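Erythrocyte membrane protein 1 (Plasmodium falciparum, PDB 6S8T) probably binds host cell-surface receptors, this chain being the ICAM-1-binding DBLbeta domain of a PfEMP1 protein involved in the cytoadhesion of infected erythrocytes. Local coordinates at residues 116-121 / 187-192; 147-152 / 258-263; 154-159 / 180-185. All coordinates share one frame; numbering follows the deposited sequence.

Contact 1: residues 116-121 / 187-192; sequences QHMCTS and ADLGDI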
loop_
_atom_site.group_PDB
_atom_site.type_symbol
_atom_site.label_atom_id
_atom_site.label_comp_id
_atom_site.label_asym_id
_atom_site.label_seq_id
_atom_site.Cartn_x
_atom_site.Cartn_y
_atom_site.Cartn_z
ATOM N N GLN A 116 -0.532 5.707 6.750
ATOM C CA GLN A 116 -1.043 6.758 7.626
ATOM C C GLN A 116 0.046 7.758 8.003
ATOM O O GLN A 116 -0.221 8.960 8.112
ATOM C CB GLN A 116 -1.656 6.138 8.880
ATOM C CG GLN A 116 -2.138 7.152 9.898
ATOM C CD GLN A 116 -2.882 6.507 11.044
ATOM O OE1 GLN A 116 -3.590 5.518 10.858
ATOM N NE2 GLN A 116 -2.720 7.058 12.242
ATOM N N HIS A 117 1.277 7.288 8.203
ATOM C CA HIS A 117 2.384 8.152 8.601
ATOM C C HIS A 117 3.331 8.451 7.443
ATOM O O HIS A 117 4.530 8.662 7.653
ATOM C CB HIS A 117 3.143 7.531 9.773
ATOM C CG HIS A 117 2.264 7.177 10.933
ATOM N ND1 HIS A 117 1.570 8.123 11.656
ATOM C CD2 HIS A 117 1.957 5.981 11.486
ATOM C CE1 HIS A 117 0.880 7.525 12.611
ATOM N NE2 HIS A 117 1.100 6.226 12.531
ATOM N N MET A 118 2.805 8.481 6.222
ATOM C CA MET A 118 3.603 8.781 5.042
ATOM C C MET A 118 4.071 10.236 5.064
ATOM O O MET A 118 3.369 11.130 5.539
ATOM C CB MET A 118 2.775 8.495 3.787
ATOM C CG MET A 118 3.559 8.308 2.506
ATOM S SD MET A 118 2.523 7.567 1.223
ATOM C CE MET A 118 3.508 7.906 -0.232
ATOM N N CYS A 119 5.279 10.470 4.537
ATOM C CA CYS A 119 5.908 11.796 4.580
ATOM C C CYS A 119 5.464 12.627 3.377
ATOM O O CYS A 119 6.172 12.766 2.378
ATOM C CB CYS A 119 7.428 11.674 4.626
ATOM S SG CYS A 119 8.125 10.890 6.103
ATOM N N THR A 120 4.274 13.219 3.493
ATOM C CA THR A 120 3.712 14.058 2.439
ATOM C C THR A 120 3.375 15.458 2.947
ATOM O O THR A 120 2.521 16.141 2.380
ATOM C CB THR A 120 2.473 13.405 1.833
ATOM O OG1 THR A 120 1.511 13.164 2.867
ATOM C CG2 THR A 120 2.837 12.090 1.169
ATOM N N SER A 121 4.057 15.902 4.006
ATOM C CA SER A 121 3.711 17.168 4.641
ATOM C C SER A 121 4.007 18.360 3.737
ATOM O O SER A 121 3.281 19.361 3.781
ATOM C CB SER A 121 4.455 17.303 5.971
ATOM O OG SER A 121 4.088 18.491 6.644
ATOM N N ALA A 187 3.729 3.308 -4.931
ATOM C CA ALA A 187 2.414 3.101 -5.531
ATOM C C ALA A 187 1.364 3.999 -4.887
ATOM O O ALA A 187 0.496 4.541 -5.582
ATOM C CB ALA A 187 2.013 1.632 -5.420
ATOM N N ASP A 188 1.432 4.171 -3.561
ATOM C CA ASP A 188 0.507 5.070 -2.873
ATOM C C ASP A 188 0.658 6.503 -3.364
ATOM O O ASP A 188 -0.338 7.217 -3.528
ATOM C CB ASP A 188 0.730 5.004 -1.359
ATOM C CG ASP A 188 0.149 3.746 -0.729
ATOM O OD1 ASP A 188 -0.588 2.999 -1.419
ATOM O OD2 ASP A 188 0.430 3.501 0.463
ATOM N N LEU A 189 1.898 6.946 -3.599
ATOM C CA LEU A 189 2.122 8.322 -4.036
ATOM C C LEU A 189 1.542 8.558 -5.426
ATOM O O LEU A 189 0.983 9.625 -5.698
ATOM C CB LEU A 189 3.616 8.648 -4.002
ATOM C CG LEU A 189 4.054 10.087 -4.285
ATOM C CD1 LEU A 189 3.323 11.078 -3.387
ATOM C CD2 LEU A 189 5.566 10.232 -4.110
ATOM N N GLY A 190 1.661 7.572 -6.314
ATOM C CA GLY A 190 1.011 7.682 -7.612
ATOM C C GLY A 190 -0.498 7.781 -7.502
ATOM O O GLY A 190 -1.137 8.528 -8.248
ATOM N N ASP A 191 -1.092 7.039 -6.562
ATOM C CA ASP A 191 -2.537 7.122 -6.379
ATOM C C ASP A 191 -2.955 8.439 -5.736
ATOM O O ASP A 191 -4.073 8.912 -5.977
ATOM C CB ASP A 191 -3.031 5.926 -5.566
ATOM C CG ASP A 191 -3.143 4.659 -6.410
ATOM O OD1 ASP A 191 -2.930 4.752 -7.641
ATOM O OD2 ASP A 191 -3.433 3.579 -5.851
ATOM N N ILE A 192 -2.082 9.052 -4.931
ATOM C CA ILE A 192 -2.391 10.369 -4.378
ATOM C C ILE A 192 -2.403 11.418 -5.480
ATOM O O ILE A 192 -3.308 12.260 -5.547
ATOM C CB ILE A 192 -1.393 10.738 -3.263
ATOM C CG1 ILE A 192 -1.543 9.799 -2.065
ATOM C CG2 ILE A 192 -1.590 12.181 -2.823
ATOM C CD1 ILE A 192 -0.602 10.120 -0.922
#
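The carboxylate of D188 is held by two arginines, one on each oxygen: OD1 forms a salt bridge to R296 NH1 of helix 293-319 and OD2 one to R114 NH2, while the CB of the same residue meets M118 of the 116-121 loop. M118 SD lies 4.1 Å from D188 CB. Its methyl goes further, with CE 3.8 Å from L189 CB and 3.9 Å from L189 N. The thioether gets that far because its chain is nearly fully extended (chi1 -161°, chi2 165°), CG anti to the backbone N, and it meets the L189 side chain at about a right angle. Here the loop between helices 113-116 and 121-124, in the largely helical Duffy-binding domain, packs on helix 172-194 chiefly through M118, beside a buried acid whose charge is probably balanced by R296 and R114. C119 is the centre of an inverse gamma turn, closed by a weak bond from T120 N to M118 O (3.1 Å), and its SG forms the disulfide to C80. Beyond the turn, T120 CG2 comes within 4.5 Å of I192 CD1, a looser methyl-to-methyl touch. T120 stands at the N-cap position of helix 121-124 without making a capping bond; OG1 is hydrogen-bonded to E124 OE1. R296 NH1 also forms a salt bridge to D191 OD2, one turn on from D188.

Contact 2: residues 147-152 / 258-263; sequences LAAKMD and HQVWRA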
loop_
_atom_site.group_PDB
_atom_site.type_symbol
_atom_site.label_atom_id
_atom_site.label_comp_id
_atom_site.label_asym_id
_atom_site.label_seq_id
_atom_site.Cartn_x
_atom_site.Cartn_y
_atom_site.Cartn_z
ATOM N N LEU A 147 10.938 15.216 -3.882
ATOM C CA LEU A 147 11.392 15.439 -2.513
ATOM C C LEU A 147 10.632 14.554 -1.534
ATOM O O LEU A 147 11.233 13.960 -0.630
ATOM C CB LEU A 147 11.238 16.912 -2.134
ATOM C CG LEU A 147 11.625 17.265 -0.697
ATOM C CD1 LEU A 147 13.125 17.107 -0.483
ATOM C CD2 LEU A 147 11.178 18.673 -0.342
ATOM N N ALA A 148 9.312 14.446 -1.702
ATOM C CA ALA A 148 8.526 13.593 -0.818
ATOM C C ALA A 148 8.897 12.127 -0.993
ATOM O O ALA A 148 8.996 11.385 -0.009
ATOM C CB ALA A 148 7.034 13.807 -1.069
ATOM N N ALA A 149 9.125 11.694 -2.238
ATOM C CA ALA A 149 9.465 10.297 -2.488
ATOM C C ALA A 149 10.807 9.925 -1.866
ATOM O O ALA A 149 10.958 8.829 -1.313
ATOM C CB ALA A 149 9.476 10.023 -3.991
ATOM N N LYS A 150 11.793 10.823 -1.942
ATOM C CA LYS A 150 13.115 10.516 -1.400
ATOM C C LYS A 150 13.106 10.507 0.125
ATOM O O LYS A 150 13.665 9.599 0.753
ATOM C CB LYS A 150 14.149 11.513 -1.921
ATOM C CG LYS A 150 15.492 11.434 -1.200
ATOM C CD LYS A 150 16.513 12.397 -1.782
ATOM C CE LYS A 150 17.783 12.424 -0.949
ATOM N NZ LYS A 150 17.529 12.901 0.444
ATOM N N MET A 151 12.476 11.510 0.743
ATOM C CA MET A 151 12.449 11.566 2.202
ATOM C C MET A 151 11.576 10.467 2.794
ATOM O O MET A 151 11.866 9.972 3.888
ATOM C CB MET A 151 11.971 12.941 2.673
ATOM C CG MET A 151 12.899 14.085 2.284
ATOM S SD MET A 151 12.440 15.670 3.016
ATOM C CE MET A 151 12.733 15.348 4.753
ATOM N N ASP A 152 10.509 10.065 2.095
ATOM C CA ASP A 152 9.674 8.987 2.620
ATOM C C ASP A 152 10.395 7.647 2.527
ATOM O O ASP A 152 10.283 6.813 3.434
ATOM C CB ASP A 152 8.332 8.936 1.882
ATOM C CG ASP A 152 7.326 8.011 2.558
ATOM O OD1 ASP A 152 6.988 8.245 3.742
ATOM O OD2 ASP A 152 6.869 7.049 1.905
ATOM N N HIS A 258 8.890 7.390 -13.697
ATOM C CA HIS A 258 10.222 6.816 -13.541
ATOM C C HIS A 258 11.151 7.750 -12.774
ATOM O O HIS A 258 11.937 7.295 -11.936
ATOM C CB HIS A 258 10.838 6.471 -14.892
ATOM C CG HIS A 258 12.258 6.020 -14.778
ATOM N ND1 HIS A 258 12.606 4.790 -14.261
ATOM C CD2 HIS A 258 13.422 6.654 -15.054
ATOM C CE1 HIS A 258 13.922 4.675 -14.250
ATOM N NE2 HIS A 258 14.441 5.794 -14.723
ATOM N N GLN A 259 11.100 9.053 -13.062
ATOM C CA GLN A 259 11.923 10.000 -12.315
ATOM C C GLN A 259 11.544 10.023 -10.843
ATOM O O GLN A 259 12.383 10.334 -9.989
ATOM C CB GLN A 259 11.799 11.401 -12.915
ATOM C CG GLN A 259 12.426 11.545 -14.288
ATOM C CD GLN A 259 12.247 12.935 -14.866
ATOM O OE1 GLN A 259 11.226 13.233 -15.489
ATOM N NE2 GLN A 259 13.239 13.796 -14.661
ATOM N N VAL A 260 10.288 9.704 -10.526
ATOM C CA VAL A 260 9.882 9.610 -9.130
ATOM C C VAL A 260 10.547 8.407 -8.472
ATOM O O VAL A 260 11.098 8.511 -7.368
ATOM C CB VAL A 260 8.347 9.550 -9.029
ATOM C CG1 VAL A 260 7.917 9.255 -7.605
ATOM C CG2 VAL A 260 7.739 10.863 -9.517
ATOM N N TRP A 261 10.534 7.255 -9.153
ATOM C CA TRP A 261 11.188 6.064 -8.616
ATOM C C TRP A 261 12.699 6.240 -8.523
ATOM O O TRP A 261 13.333 5.644 -7.644
ATOM C CB TRP A 261 10.849 4.843 -9.472
ATOM C CG TRP A 261 11.528 3.581 -9.018
ATOM C CD1 TRP A 261 12.513 2.900 -9.670
ATOM C CD2 TRP A 261 11.276 2.860 -7.806
ATOM N NE1 TRP A 261 12.883 1.792 -8.946
ATOM C CE2 TRP A 261 12.143 1.749 -7.793
ATOM C CE3 TRP A 261 10.402 3.044 -6.731
ATOM C CZ2 TRP A 261 12.160 0.825 -6.750
ATOM C CZ3 TRP A 261 10.419 2.127 -5.695
ATOM C CH2 TRP A 261 11.291 1.031 -5.713
ATOM N N ARG A 262 13.291 7.043 -9.412
ATOM C CA ARG A 262 14.722 7.315 -9.321
ATOM C C ARG A 262 15.063 8.044 -8.028
ATOM O O ARG A 262 16.128 7.820 -7.440
ATOM C CB ARG A 262 15.183 8.128 -10.530
ATOM C CG ARG A 262 15.637 7.289 -11.709
ATOM C CD ARG A 262 16.037 8.166 -12.887
ATOM N NE ARG A 262 16.880 9.288 -12.480
ATOM C CZ ARG A 262 18.206 9.240 -12.398
ATOM N NH1 ARG A 262 18.852 8.122 -12.694
ATOM N NH2 ARG A 262 18.887 10.314 -12.020
ATOM N N ALA A 263 14.169 8.923 -7.569
ATOM C CA ALA A 263 14.404 9.625 -6.313
ATOM C C ALA A 263 14.405 8.664 -5.132
ATOM O O ALA A 263 15.128 8.886 -4.153
ATOM C CB ALA A 263 13.351 10.716 -6.119
#
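Apolar contact between A149 and the pair V260 and A263 forms the centre of this helix-helix interface. A149 CB points at the other helix and sits 4.0 Å from V260 CG1 and 4.5 Å from A263 CB, one turn further along the helix of V260. V260 has CG1 anti to its backbone N (chi1 172°), a rotation that places this methyl, not CG2, against the alanine. With two alanines facing each other, the helices come close: the axes of the two short segments approach to 8.3 Å, running in roughly the same direction at a crossing angle of -33°, and the CA atoms of K150 and A263 are 5.2 Å apart.

Side-chain carbons also lie against main-chain oxygens. A263 O is 3.6 Å from K150 CB, and the lysine CG stays close to the same oxygen, while A149 CB is 4.0 Å from V260 O. These are van der Waals contacts, made possible by the short interhelical distance.

Polar links stand at the margins. Q146, one residue before 147-152, donates its side-chain NE2 to Q259 O, a direct bond between the two helices. The K150 chain leads away from 258-263 and bends at its last torsion (chi4 -62°); its NZ forms only a long, weak ion pair with E267 OE2.

The interface joins helix 137-163 to helix 246-268 in the helical core of the Duffy-binding domain. Helix 172-194 also packs here: its L189 touches A149, and its F186 meets the ring of W261 edge-to-face. N122 of the short helix 121-124 lies against L147 and A148.

Contact 3: residues 154-159 / 180-185; sequences DEIIKR and RAVRYS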
loop_
_atom_site.group_PDB
_atom_site.type_symbol
_atom_site.label_atom_id
_atom_site.label_comp_id
_atom_site.label_asym_id
_atom_site.label_seq_id
_atom_site.Cartn_x
_atom_site.Cartn_y
_atom_site.Cartn_z
ATOM N N ASP A 154 13.685 7.275 2.662
ATOM C CA ASP A 154 14.722 7.291 3.689
ATOM C C ASP A 154 14.129 7.037 5.070
ATOM O O ASP A 154 14.723 6.321 5.885
ATOM C CB ASP A 154 15.474 8.623 3.650
ATOM C CG ASP A 154 16.616 8.683 4.651
ATOM O OD1 ASP A 154 17.564 7.876 4.532
ATOM O OD2 ASP A 154 16.569 9.544 5.557
ATOM N N GLU A 155 12.947 7.595 5.343
ATOM C CA GLU A 155 12.306 7.390 6.637
ATOM C C GLU A 155 11.830 5.953 6.813
ATOM O O GLU A 155 11.845 5.431 7.934
ATOM C CB GLU A 155 11.135 8.360 6.799
ATOM C CG GLU A 155 10.641 8.514 8.227
ATOM C CD GLU A 155 11.610 9.292 9.099
ATOM O OE1 GLU A 155 12.410 10.076 8.550
ATOM O OE2 GLU A 155 11.574 9.117 10.335
ATOM N N ILE A 156 11.404 5.299 5.728
ATOM C CA ILE A 156 10.953 3.911 5.824
ATOM C C ILE A 156 12.108 3.004 6.223
ATOM O O ILE A 156 11.968 2.144 7.103
ATOM C CB ILE A 156 10.320 3.459 4.492
ATOM C CG1 ILE A 156 8.931 4.072 4.316
ATOM C CG2 ILE A 156 10.239 1.942 4.424
ATOM C CD1 ILE A 156 8.337 3.828 2.938
ATOM N N ILE A 157 13.266 3.179 5.587
ATOM C CA ILE A 157 14.413 2.324 5.876
ATOM C C ILE A 157 14.856 2.491 7.327
ATOM O O ILE A 157 15.084 1.502 8.037
ATOM C CB ILE A 157 15.554 2.624 4.886
ATOM C CG1 ILE A 157 15.104 2.274 3.464
ATOM C CG2 ILE A 157 16.824 1.876 5.278
ATOM C CD1 ILE A 157 16.097 2.633 2.384
ATOM N N LYS A 158 14.953 3.737 7.801
ATOM C CA LYS A 158 15.460 3.970 9.151
ATOM C C LYS A 158 14.451 3.552 10.218
ATOM O O LYS A 158 14.827 2.944 11.226
ATOM C CB LYS A 158 15.846 5.439 9.324
ATOM C CG LYS A 158 17.002 5.892 8.438
ATOM C CD LYS A 158 17.363 7.350 8.691
ATOM C CE LYS A 158 18.476 7.821 7.763
ATOM N NZ LYS A 158 19.718 7.003 7.905
ATOM N N ARG A 159 13.168 3.871 10.025
ATOM C CA ARG A 159 12.181 3.551 11.052
ATOM C C ARG A 159 11.875 2.061 11.104
ATOM O O ARG A 159 11.517 1.544 12.167
ATOM C CB ARG A 159 10.896 4.343 10.829
ATOM C CG ARG A 159 10.994 5.795 11.240
ATOM C CD ARG A 159 9.637 6.472 11.207
ATOM N NE ARG A 159 9.694 7.814 11.778
ATOM C CZ ARG A 159 9.528 8.084 13.070
ATOM N NH1 ARG A 159 9.597 9.335 13.502
ATOM N NH2 ARG A 159 9.288 7.103 13.927
ATOM N N ARG A 180 9.781 -4.057 -0.260
ATOM C CA ARG A 180 8.356 -4.041 -0.596
ATOM C C ARG A 180 7.668 -2.795 -0.046
ATOM O O ARG A 180 6.789 -2.226 -0.705
ATOM C CB ARG A 180 7.663 -5.305 -0.073
ATOM C CG ARG A 180 7.901 -6.562 -0.910
ATOM C CD ARG A 180 6.962 -7.702 -0.510
ATOM N NE ARG A 180 7.087 -8.064 0.901
ATOM C CZ ARG A 180 7.914 -8.995 1.370
ATOM N NH1 ARG A 180 7.958 -9.251 2.671
ATOM N NH2 ARG A 180 8.701 -9.670 0.542
ATOM N N ALA A 181 8.051 -2.361 1.161
ATOM C CA ALA A 181 7.430 -1.183 1.761
ATOM C C ALA A 181 7.713 0.072 0.943
ATOM O O ALA A 181 6.845 0.944 0.811
ATOM C CB ALA A 181 7.919 -1.005 3.199
ATOM N N VAL A 182 8.924 0.184 0.391
ATOM C CA VAL A 182 9.242 1.321 -0.467
ATOM C C VAL A 182 8.460 1.241 -1.778
ATOM O O VAL A 182 8.068 2.271 -2.339
ATOM C CB VAL A 182 10.765 1.396 -0.700
ATOM C CG1 VAL A 182 11.124 2.558 -1.616
ATOM C CG2 VAL A 182 11.503 1.534 0.638
ATOM N N ARG A 183 8.200 0.030 -2.279
ATOM C CA ARG A 183 7.388 -0.104 -3.486
ATOM C C ARG A 183 5.928 0.238 -3.207
ATOM O O ARG A 183 5.257 0.847 -4.049
ATOM C CB ARG A 183 7.526 -1.517 -4.055
ATOM C CG ARG A 183 8.927 -1.823 -4.566
ATOM C CD ARG A 183 9.139 -3.308 -4.813
ATOM N NE ARG A 183 8.183 -3.844 -5.779
ATOM C CZ ARG A 183 8.199 -5.094 -6.225
ATOM N NH1 ARG A 183 9.129 -5.940 -5.797
ATOM N NH2 ARG A 183 7.288 -5.497 -7.102
ATOM N N TYR A 184 5.427 -0.132 -2.024
ATOM C CA TYR A 184 4.079 0.269 -1.626
ATOM C C TYR A 184 3.955 1.786 -1.528
ATOM O O TYR A 184 2.917 2.354 -1.890
ATOM C CB TYR A 184 3.711 -0.374 -0.287
ATOM C CG TYR A 184 3.557 -1.880 -0.316
ATOM C CD1 TYR A 184 2.991 -2.520 -1.413
ATOM C CD2 TYR A 184 3.972 -2.662 0.761
ATOM C CE1 TYR A 184 2.843 -3.896 -1.440
ATOM C CE2 TYR A 184 3.832 -4.039 0.743
ATOM C CZ TYR A 184 3.264 -4.650 -0.362
ATOM O OH TYR A 184 3.117 -6.018 -0.390
ATOM N N SER A 185 4.996 2.462 -1.028
ATOM C CA SER A 185 4.947 3.916 -0.906
ATOM C C SER A 185 4.995 4.589 -2.271
ATOM O O SER A 185 4.332 5.609 -2.492
ATOM C CB SER A 185 6.099 4.412 -0.032
ATOM O OG SER A 185 6.274 5.813 -0.171
#
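Segments 154-159 and 180-185 run in nearly opposite directions, 150° between their axes, which approach to 9.9 Å, with I156 and V182 as the closest pair of CA atoms. They belong to an antiparallel helical hairpin of the Duffy-binding domain, in which helices 137-163 and 172-194 follow each other along the chain and fold back side by side.

I156 carries nearly all of the contact from its helix, and its two branches are used separately. The CG2 methyl lies against A181 and V182, near the start of segment 180-185, 3.9 Å from A181 CB and 4.0 Å from V182 CG2. The longer branch points toward the far end of that segment, where CD1 is 3.8 Å from S185 CB and 3.9 Å from A181 O. This division follows from the torsions: CG1 is anti to the carbonyl carbon, and a trans chi2 of 172° stretches CD1 away from its own helix. The isoleucine therefore rests across three residues on one face of helix 172-194, and the side chains of I156 and V182 cross obliquely. V182 also packs on L268 of helix 246-268.

Polar groups lie around this apolar centre. S185 is modelled in two conformers; in the one described, OG is directed to D152 OD2, so that bond should be read with caution. R180 turns to the other side of its helix, where its guanidinium forms salt bridges to D277 and E303. On the flank of 154-159 away from the hairpin partner, R159 NH2 forms a salt bridge to D84, while R159 NE reaches back one turn to E155 OE2 at 2.7 Å, a salt bridge whose hydrogen bond is weak because the N-H...O angle is only 128°.

In the fold
The three contact centres lie about 11 Å from one another, all within the Duffy-binding domain. Along the chain the segments come in the order 116-121, 147-152, 154-159, 180-185, 187-192, 258-263: contacts 1 and 2 interlock, and contact 3 is nested inside both. Helix 137-163 serves contacts 2 and 3, while helix 172-194 serves contacts 1 and 3, so the hairpin of contact 3 carries a loop on one side and helix 246-268 on another. D152 of contact 2 reaches contact 1 through OD1, probably hydrogen-bonded to C119 N at 2.9 Å; its OD2 lies near S185 OG of contact 3, a doubtful bond resting on one of two conformers. Regions far apart in sequence thus form one compact helical core.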